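PDB 6GZW: Dye type peroxidase A from Streptomyces lividans 1326, which probably uses hydrogen peroxide to oxidise dyes and related substrates at its haem, as other dye-decolourising peroxidases do. Local coordinates for residues 108-113 / 336-341; 224-229 / 350-355. One frame throughout, in Å; residues are numbered along the deposited sequence.

Contact 1: residues 108-113 / 336-341. With HEM (protoporphyrin IX containing Fe), chain C.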
loop_
_atom_site.group_PDB
_atom_site.type_symbol
_atom_site.label_atom_id
_atom_site.label_comp_id
_atom_site.label_asym_id
_atom_site.label_seq_id
_atom_site.Cartn_x
_atom_site.Cartn_y
_atom_site.Cartn_z
ATOM N N PRO A 108 -28.604 13.449 4.110
ATOM C CA PRO A 108 -27.270 13.660 4.706
ATOM C C PRO A 108 -27.133 13.089 6.112
ATOM O O PRO A 108 -28.066 13.161 6.909
ATOM C CB PRO A 108 -27.114 15.185 4.732
ATOM C CG PRO A 108 -28.453 15.747 4.355
ATOM C CD PRO A 108 -29.145 14.695 3.555
ATOM N N LEU A 109 -25.956 12.546 6.421
ATOM C CA LEU A 109 -25.675 12.041 7.755
ATOM C C LEU A 109 -25.733 13.198 8.741
ATOM O O LEU A 109 -25.523 14.347 8.341
ATOM C CB LEU A 109 -24.283 11.376 7.805
ATOM C CG LEU A 109 -24.060 10.160 6.890
ATOM C CD1 LEU A 109 -22.579 9.772 6.739
ATOM C CD2 LEU A 109 -24.858 8.971 7.363
ATOM N N PRO A 110 -26.009 12.911 10.035
ATOM C CA PRO A 110 -25.903 13.975 11.039
ATOM C C PRO A 110 -24.532 14.648 11.059
ATOM O O PRO A 110 -23.522 14.037 10.694
ATOM C CB PRO A 110 -26.140 13.238 12.360
ATOM C CG PRO A 110 -26.942 12.032 11.984
ATOM C CD PRO A 110 -26.457 11.633 10.623
ATOM N N ASP A 111 -24.496 15.909 11.466
ATOM C CA ASP A 111 -23.247 16.548 11.797
ATOM C C ASP A 111 -22.958 16.158 13.230
ATOM O O ASP A 111 -23.463 16.775 14.156
ATOM C CB ASP A 111 -23.327 18.071 11.597
ATOM C CG ASP A 111 -23.557 18.449 10.136
ATOM O OD1 ASP A 111 -22.643 18.267 9.299
ATOM O OD2 ASP A 111 -24.674 18.903 9.805
ATOM N N PHE A 112 -22.187 15.085 13.422
ATOM C CA PHE A 112 -21.863 14.598 14.767
ATOM C C PHE A 112 -20.927 15.563 15.455
ATOM O O PHE A 112 -20.062 16.151 14.799
ATOM C CB PHE A 112 -21.228 13.206 14.716
ATOM C CG PHE A 112 -22.083 12.179 14.050
ATOM C CD1 PHE A 112 -23.099 11.541 14.751
ATOM C CD2 PHE A 112 -21.904 11.864 12.702
ATOM C CE1 PHE A 112 -23.893 10.583 14.124
ATOM C CE2 PHE A 112 -22.683 10.902 12.087
ATOM C CZ PHE A 112 -23.700 10.275 12.802
ATOM N N SER A 113 -21.077 15.723 16.771
ATOM C CA SER A 113 -20.225 16.631 17.517
ATOM C C SER A 113 -18.721 16.308 17.345
ATOM O O SER A 113 -17.892 17.208 17.328
ATOM C CB SER A 113 -20.624 16.657 19.013
ATOM O OG SER A 113 -20.133 15.507 19.700
ATOM N N VAL A 336 -25.895 4.074 15.739
ATOM C CA VAL A 336 -24.734 3.589 16.467
ATOM C C VAL A 336 -23.757 4.754 16.623
ATOM O O VAL A 336 -23.284 5.014 17.726
ATOM C CB VAL A 336 -24.092 2.365 15.792
ATOM C CG1 VAL A 336 -22.821 1.962 16.516
ATOM C CG2 VAL A 336 -25.079 1.197 15.746
ATOM N N GLN A 337 -23.449 5.465 15.542
ATOM C CA GLN A 337 -22.552 6.618 15.658
ATOM C C GLN A 337 -23.087 7.721 16.575
ATOM O O GLN A 337 -22.300 8.349 17.293
ATOM C CB GLN A 337 -22.142 7.175 14.269
ATOM C CG GLN A 337 -21.068 8.264 14.275
ATOM C CD GLN A 337 -19.758 7.861 14.963
ATOM O OE1 GLN A 337 -19.442 6.676 15.081
ATOM N NE2 GLN A 337 -18.988 8.852 15.406
ATOM N N ARG A 338 -24.412 7.930 16.599
ATOM C CA ARG A 338 -24.989 8.906 17.553
ATOM C C ARG A 338 -24.602 8.512 18.965
ATOM O O ARG A 338 -24.239 9.366 19.772
ATOM C CB ARG A 338 -26.498 8.960 17.445
ATOM C CG ARG A 338 -27.020 9.749 16.269
ATOM C CD ARG A 338 -28.526 9.948 16.441
ATOM N NE ARG A 338 -29.145 10.674 15.332
ATOM C CZ ARG A 338 -29.017 11.979 15.113
ATOM N NH1 ARG A 338 -28.250 12.744 15.894
ATOM N NH2 ARG A 338 -29.653 12.541 14.086
ATOM N N LYS A 339 -24.682 7.211 19.245
ATOM C CA LYS A 339 -24.290 6.679 20.544
ATOM C C LYS A 339 -22.797 6.751 20.786
ATOM O O LYS A 339 -22.371 7.045 21.902
ATOM C CB LYS A 339 -24.682 5.227 20.663
ATOM C CG LYS A 339 -24.358 4.633 22.023
ATOM C CD LYS A 339 -25.212 3.425 22.294
ATOM C CE LYS A 339 -26.638 3.830 22.599
ATOM N NZ LYS A 339 -27.470 2.608 22.601
ATOM N N LEU A 340 -21.991 6.441 19.763
ATOM C CA LEU A 340 -20.530 6.479 19.973
ATOM C C LEU A 340 -19.966 7.880 20.183
ATOM O O LEU A 340 -18.961 8.068 20.912
ATOM C CB LEU A 340 -19.790 5.838 18.796
ATOM C CG LEU A 340 -20.158 4.422 18.373
ATOM C CD1 LEU A 340 -19.157 3.932 17.351
ATOM C CD2 LEU A 340 -20.268 3.470 19.552
ATOM N N ASP A 341 -20.595 8.843 19.513
ATOM C CA ASP A 341 -20.078 10.207 19.329
ATOM C C ASP A 341 -19.339 10.735 20.567
ATOM O O ASP A 341 -18.116 10.972 20.524
ATOM C CB ASP A 341 -21.239 11.114 18.891
ATOM C CG ASP A 341 -20.815 12.531 18.647
ATOM O OD1 ASP A 341 -19.822 12.733 17.934
ATOM O OD2 ASP A 341 -21.484 13.458 19.160
HETATM C CHA HEM C . -16.688 -3.931 16.891
HETATM C CHB HEM C . -12.641 -1.294 16.563
HETATM C CHC HEM C . -15.222 2.296 14.553
HETATM C CHD HEM C . -19.233 -0.340 14.884
HETATM C C1A HEM C . -15.379 -3.532 16.979
HETATM C C2A HEM C . -14.339 -4.300 17.581
HETATM C C3A HEM C . -13.214 -3.548 17.485
HETATM C C4A HEM C . -13.554 -2.318 16.834
HETATM C CMA HEM C . -11.819 -3.909 17.939
HETATM C CAA HEM C . -14.457 -5.677 18.221
HETATM C CBA HEM C . -14.241 -6.882 17.318
HETATM C CGA HEM C . -15.345 -7.029 16.326
HETATM O O1A HEM C . -16.437 -7.594 16.606
HETATM O O2A HEM C . -15.202 -6.554 15.163
HETATM C C1B HEM C . -12.999 -0.077 15.954
HETATM C C2B HEM C . -12.073 0.952 15.615
HETATM C C3B HEM C . -12.763 1.980 15.054
HETATM C C4B HEM C . -14.190 1.533 15.042
HETATM C CMB HEM C . -10.599 0.920 15.885
HETATM C CAB HEM C . -12.270 3.238 14.454
HETATM C CBB HEM C . -11.062 3.395 13.942
HETATM C C1C HEM C . -16.548 1.927 14.506
HETATM C C2C HEM C . -17.595 2.738 13.996
HETATM C C3C HEM C . -18.751 1.985 14.108
HETATM C C4C HEM C . -18.378 0.705 14.654
HETATM C CMC HEM C . -17.501 4.139 13.476
HETATM C CAC HEM C . -20.155 2.343 13.794
HETATM C CBC HEM C . -20.689 3.572 13.722
HETATM C C1D HEM C . -18.790 -1.559 15.412
HETATM C C2D HEM C . -19.742 -2.674 15.574
HETATM C C3D HEM C . -19.045 -3.680 16.136
HETATM C C4D HEM C . -17.660 -3.152 16.306
HETATM C CMD HEM C . -21.209 -2.703 15.155
HETATM C CAD HEM C . -19.599 -5.047 16.505
HETATM C CBD HEM C . -20.287 -5.044 17.874
HETATM C CGD HEM C . -20.879 -6.387 18.167
HETATM O O1D HEM C . -20.234 -7.239 18.840
HETATM O O2D HEM C . -22.010 -6.659 17.713
HETATM N NA HEM C . -14.912 -2.279 16.612
HETATM N NB HEM C . -14.230 0.328 15.619
HETATM N NC HEM C . -17.033 0.742 14.950
HETATM N ND HEM C . -17.587 -1.845 15.942
HETATM FE FE HEM C . -15.971 -0.789 15.817
HETATM O O HOH W 1 -15.623 -1.464 13.985
#
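Behind the wall of the haem pocket, F112 and P110 of a loop pack against Q337 and R338 on helix 333-343. The methylene CG of Q337 sits almost centrally over one face of the F112 ring, 3.6 Å from its centroid and 10° off the ring normal, a CH-pi contact. Q337 suits this boundary because its aliphatic part can serve a ring while its amide serves the pocket: CG lies anti to the backbone N (chi1 -172°), and a bend at chi2 turns the amide nearly perpendicular to the phenyl plane, bringing OE1 to 3.6 Å from HEM CMC. P110 CB covers the opposite face of the ring, off-centre, so the phenyl is sandwiched. F112 CE1 also lies 3.9 Å from R338 CG. The extended R338 chain then carries its guanidinium past P110, whose CG approaches one face of that group, 3.5 Å from R338 NH2. One turn further along the helix, D341 ties the loop to it: OD2 accepts a short bond of 2.5 Å from S113 OG and a weak one from S113 N, while OD1 accepts from S114 OG. V336 and L340 also line the haem, L340 CD1 3.8 Å from HEM C3C. Such a haem-lining helix from the C-terminal family region, backed by a loop from the N-terminal one, belongs to the DyP-type fold with its two ferredoxin-like (dimeric alpha/beta-barrel) halves.

Contact 2: residues 224-229 / 350-355. With HEM (protoporphyrin IX containing Fe), chain C.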
loop_
_atom_site.group_PDB
_atom_site.type_symbol
_atom_site.label_atom_id
_atom_site.label_comp_id
_atom_site.label_asym_id
_atom_site.label_seq_id
_atom_site.Cartn_x
_atom_site.Cartn_y
_atom_site.Cartn_z
ATOM N N ARG A 224 -16.027 6.112 6.253
ATOM C CA ARG A 224 -15.430 7.104 7.166
ATOM C C ARG A 224 -13.938 6.933 7.181
ATOM O O ARG A 224 -13.445 5.820 7.416
ATOM C CB ARG A 224 -15.968 6.947 8.607
ATOM C CG ARG A 224 -17.497 6.949 8.698
ATOM C CD ARG A 224 -18.115 8.315 8.463
ATOM N NE ARG A 224 -17.975 9.165 9.645
ATOM C CZ ARG A 224 -18.733 10.225 9.921
ATOM N NH1 ARG A 224 -19.669 10.655 9.060
ATOM N NH2 ARG A 224 -18.534 10.887 11.074
ATOM N N ARG A 225 -13.212 8.021 6.918
ATOM C CA ARG A 225 -11.771 8.034 7.046
ATOM C C ARG A 225 -11.535 8.394 8.515
ATOM O O ARG A 225 -11.667 9.553 8.884
ATOM C CB ARG A 225 -11.116 9.065 6.116
ATOM C CG ARG A 225 -9.585 9.067 6.179
ATOM C CD ARG A 225 -9.014 10.277 5.461
ATOM N NE ARG A 225 -7.552 10.316 5.494
ATOM C CZ ARG A 225 -6.756 9.573 4.717
ATOM N NH1 ARG A 225 -7.268 8.694 3.865
ATOM N NH2 ARG A 225 -5.439 9.687 4.808
ATOM N N ILE A 226 -11.147 7.398 9.323
ATOM C CA ILE A 226 -11.005 7.613 10.752
ATOM C C ILE A 226 -9.529 7.521 11.101
ATOM O O ILE A 226 -8.938 6.444 11.050
ATOM C CB ILE A 226 -11.810 6.584 11.565
ATOM C CG1 ILE A 226 -13.257 6.523 11.078
ATOM C CG2 ILE A 226 -11.760 6.942 13.039
ATOM C CD1 ILE A 226 -14.085 5.483 11.796
ATOM N N ARG A 227 -8.930 8.664 11.454
ATOM C CA ARG A 227 -7.556 8.680 11.853
ATOM C C ARG A 227 -7.443 8.097 13.230
ATOM O O ARG A 227 -8.285 8.345 14.090
ATOM C CB ARG A 227 -6.988 10.104 11.848
ATOM C CG ARG A 227 -5.518 10.172 12.258
ATOM C CD ARG A 227 -4.842 11.422 11.739
ATOM N NE ARG A 227 -5.341 12.647 12.374
ATOM C CZ ARG A 227 -4.866 13.164 13.498
ATOM N NH1 ARG A 227 -3.909 12.565 14.193
ATOM N NH2 ARG A 227 -5.370 14.309 13.941
ATOM N N MET A 228 -6.457 7.256 13.429
ATOM C CA MET A 228 -6.179 6.763 14.761
ATOM C C MET A 228 -5.148 7.655 15.422
ATOM O O MET A 228 -4.110 7.898 14.875
ATOM C CB MET A 228 -5.696 5.323 14.727
ATOM C CG MET A 228 -6.769 4.329 14.317
ATOM S SD MET A 228 -6.048 2.749 13.845
ATOM C CE MET A 228 -7.505 1.736 14.000
ATOM N N LEU A 229 -5.423 8.105 16.642
ATOM C CA LEU A 229 -4.497 8.951 17.387
ATOM C C LEU A 229 -3.499 8.023 18.067
ATOM O O LEU A 229 -3.458 7.886 19.288
ATOM C CB LEU A 229 -5.253 9.834 18.414
ATOM C CG LEU A 229 -6.301 10.769 17.788
ATOM C CD1 LEU A 229 -6.880 11.704 18.836
ATOM C CD2 LEU A 229 -5.771 11.579 16.627
ATOM N N ILE A 350 -9.654 8.486 18.364
ATOM C CA ILE A 350 -9.882 8.512 16.942
ATOM C C ILE A 350 -10.410 9.887 16.465
ATOM O O ILE A 350 -10.908 10.704 17.250
ATOM C CB ILE A 350 -10.832 7.391 16.500
ATOM C CG1 ILE A 350 -12.229 7.563 17.137
ATOM C CG2 ILE A 350 -10.241 6.007 16.776
ATOM C CD1 ILE A 350 -13.272 6.634 16.573
ATOM N N ARG A 351 -10.282 10.152 15.166
ATOM C CA ARG A 351 -10.845 11.386 14.610
ATOM C C ARG A 351 -11.417 11.125 13.231
ATOM O O ARG A 351 -10.688 10.702 12.317
ATOM C CB ARG A 351 -9.784 12.495 14.581
ATOM C CG ARG A 351 -10.388 13.866 14.821
ATOM C CD ARG A 351 -9.333 14.917 15.173
ATOM N NE ARG A 351 -8.834 15.482 13.941
ATOM C CZ ARG A 351 -8.771 16.767 13.622
ATOM N NH1 ARG A 351 -9.131 17.746 14.466
ATOM N NH2 ARG A 351 -8.253 17.071 12.441
ATOM N N HIS A 352 -12.727 11.311 13.092
ATOM C CA HIS A 352 -13.376 11.114 11.803
ATOM C C HIS A 352 -13.057 12.320 10.904
ATOM O O HIS A 352 -13.435 13.481 11.189
ATOM C CB HIS A 352 -14.882 10.996 11.957
ATOM C CG HIS A 352 -15.351 9.736 12.612
ATOM N ND1 HIS A 352 -16.170 8.826 11.971
ATOM C CD2 HIS A 352 -15.174 9.261 13.869
ATOM C CE1 HIS A 352 -16.452 7.831 12.801
ATOM N NE2 HIS A 352 -15.874 8.078 13.962
ATOM N N GLU A 353 -12.328 12.078 9.821
ATOM C CA GLU A 353 -11.809 13.161 8.984
ATOM C C GLU A 353 -12.327 13.218 7.556
ATOM O O GLU A 353 -12.006 14.167 6.845
ATOM C CB GLU A 353 -10.275 13.153 9.001
ATOM C CG GLU A 353 -9.734 13.521 10.396
ATOM C CD GLU A 353 -8.230 13.529 10.527
ATOM O OE1 GLU A 353 -7.503 13.193 9.577
ATOM O OE2 GLU A 353 -7.787 13.904 11.620
ATOM N N ALA A 354 -13.094 12.205 7.125
ATOM C CA ALA A 354 -13.823 12.282 5.857
ATOM C C ALA A 354 -14.990 11.325 5.914
ATOM O O ALA A 354 -14.962 10.374 6.714
ATOM C CB ALA A 354 -12.908 11.980 4.686
ATOM N N SER A 355 -16.001 11.539 5.058
ATOM C CA SER A 355 -17.218 10.748 5.110
ATOM C C SER A 355 -17.846 10.638 3.735
ATOM O O SER A 355 -17.714 11.528 2.937
ATOM C CB SER A 355 -18.225 11.423 6.018
ATOM O OG SER A 355 -19.410 10.645 6.109
HETATM C CHA HEM C . -16.688 -3.931 16.891
HETATM C CHB HEM C . -12.641 -1.294 16.563
HETATM C CHC HEM C . -15.222 2.296 14.553
HETATM C CHD HEM C . -19.233 -0.340 14.884
HETATM C C1A HEM C . -15.379 -3.532 16.979
HETATM C C2A HEM C . -14.339 -4.300 17.581
HETATM C C3A HEM C . -13.214 -3.548 17.485
HETATM C C4A HEM C . -13.554 -2.318 16.834
HETATM C CMA HEM C . -11.819 -3.909 17.939
HETATM C CAA HEM C . -14.457 -5.677 18.221
HETATM C CBA HEM C . -14.241 -6.882 17.318
HETATM C CGA HEM C . -15.345 -7.029 16.326
HETATM O O1A HEM C . -16.437 -7.594 16.606
HETATM O O2A HEM C . -15.202 -6.554 15.163
HETATM C C1B HEM C . -12.999 -0.077 15.954
HETATM C C2B HEM C . -12.073 0.952 15.615
HETATM C C3B HEM C . -12.763 1.980 15.054
HETATM C C4B HEM C . -14.190 1.533 15.042
HETATM C CMB HEM C . -10.599 0.920 15.885
HETATM C CAB HEM C . -12.270 3.238 14.454
HETATM C CBB HEM C . -11.062 3.395 13.942
HETATM C C1C HEM C . -16.548 1.927 14.506
HETATM C C2C HEM C . -17.595 2.738 13.996
HETATM C C3C HEM C . -18.751 1.985 14.108
HETATM C C4C HEM C . -18.378 0.705 14.654
HETATM C CMC HEM C . -17.501 4.139 13.476
HETATM C CAC HEM C . -20.155 2.343 13.794
HETATM C CBC HEM C . -20.689 3.572 13.722
HETATM C C1D HEM C . -18.790 -1.559 15.412
HETATM C C2D HEM C . -19.742 -2.674 15.574
HETATM C C3D HEM C . -19.045 -3.680 16.136
HETATM C C4D HEM C . -17.660 -3.152 16.306
HETATM C CMD HEM C . -21.209 -2.703 15.155
HETATM C CAD HEM C . -19.599 -5.047 16.505
HETATM C CBD HEM C . -20.287 -5.044 17.874
HETATM C CGD HEM C . -20.879 -6.387 18.167
HETATM O O1D HEM C . -20.234 -7.239 18.840
HETATM O O2D HEM C . -22.010 -6.659 17.713
HETATM N NA HEM C . -14.912 -2.279 16.612
HETATM N NB HEM C . -14.230 0.328 15.619
HETATM N NC HEM C . -17.033 0.742 14.950
HETATM N ND HEM C . -17.587 -1.845 15.942
HETATM FE FE HEM C . -15.971 -0.789 15.817
HETATM O O HOH W 2 -6.473 11.060 8.170
HETATM O O HOH W 1 -15.623 -1.464 13.985
#
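R224 reaches across to H352 and S355 on the neighbouring antiparallel strand. Its CB lies 3.9 Å from H352 ND1 and CG stays near that atom at 4.0 Å; bends at chi2 (-72°) and chi3 (-77°) turn CD to 3.6 Å from S355 OG. NE gives H352 ND1 a straight bond of 3.0 Å (162°), in the guanidinium plane but tilted from the imidazole plane. NH1 donates to S355 OG, also at 3.0 Å, and NH2 forms a salt bridge with D115. A leucine in place of R224 would probably leave H352 ND1 and D115 without these partners and the imidazole freer to turn. I226 suits its place by filling one side of that ring, CD1 3.9 Å from the centroid in a CH-pi contact. On the other sheet face E353 OE2 takes R227 NE on its syn side at 2.9 Å and R351 NE through its anti lone pair at 3.0 Å. A classic beta bulge puts E353 and A354 opposite R225. The buried R224 is paired with D115, the partly exposed R227 and R351 share one carboxylate oxygen, and the N-H of R224 NE, pointing at ND1, is likely to fix the imidazole's rotation, its edge facing HEM CMC.

How the contacts relate
The two contacts, with centres about 13 Å apart, share a seam beside the haem. Helix 333-343 of contact 1 is followed in the chain by strand 350-360 of contact 2, and Q337 NE2 packs 3.5 Å from H352 NE2. On the loop side, L109 CD1 touches S355 OG at 3.3 Å and F112 CD2 lies 3.9 Å from R224 NH2. D115 links the two further: it takes a weak hydrogen bond from F112 N and forms a salt bridge with R224. Helix and sheet meet at the haem methyl CMC, and I226 and I350 of the sheet go on to the vinyl carbon CBB. A water oxygen lies 2.0 Å from HEM FE, while residues 108-113 touch both the helix and the strands.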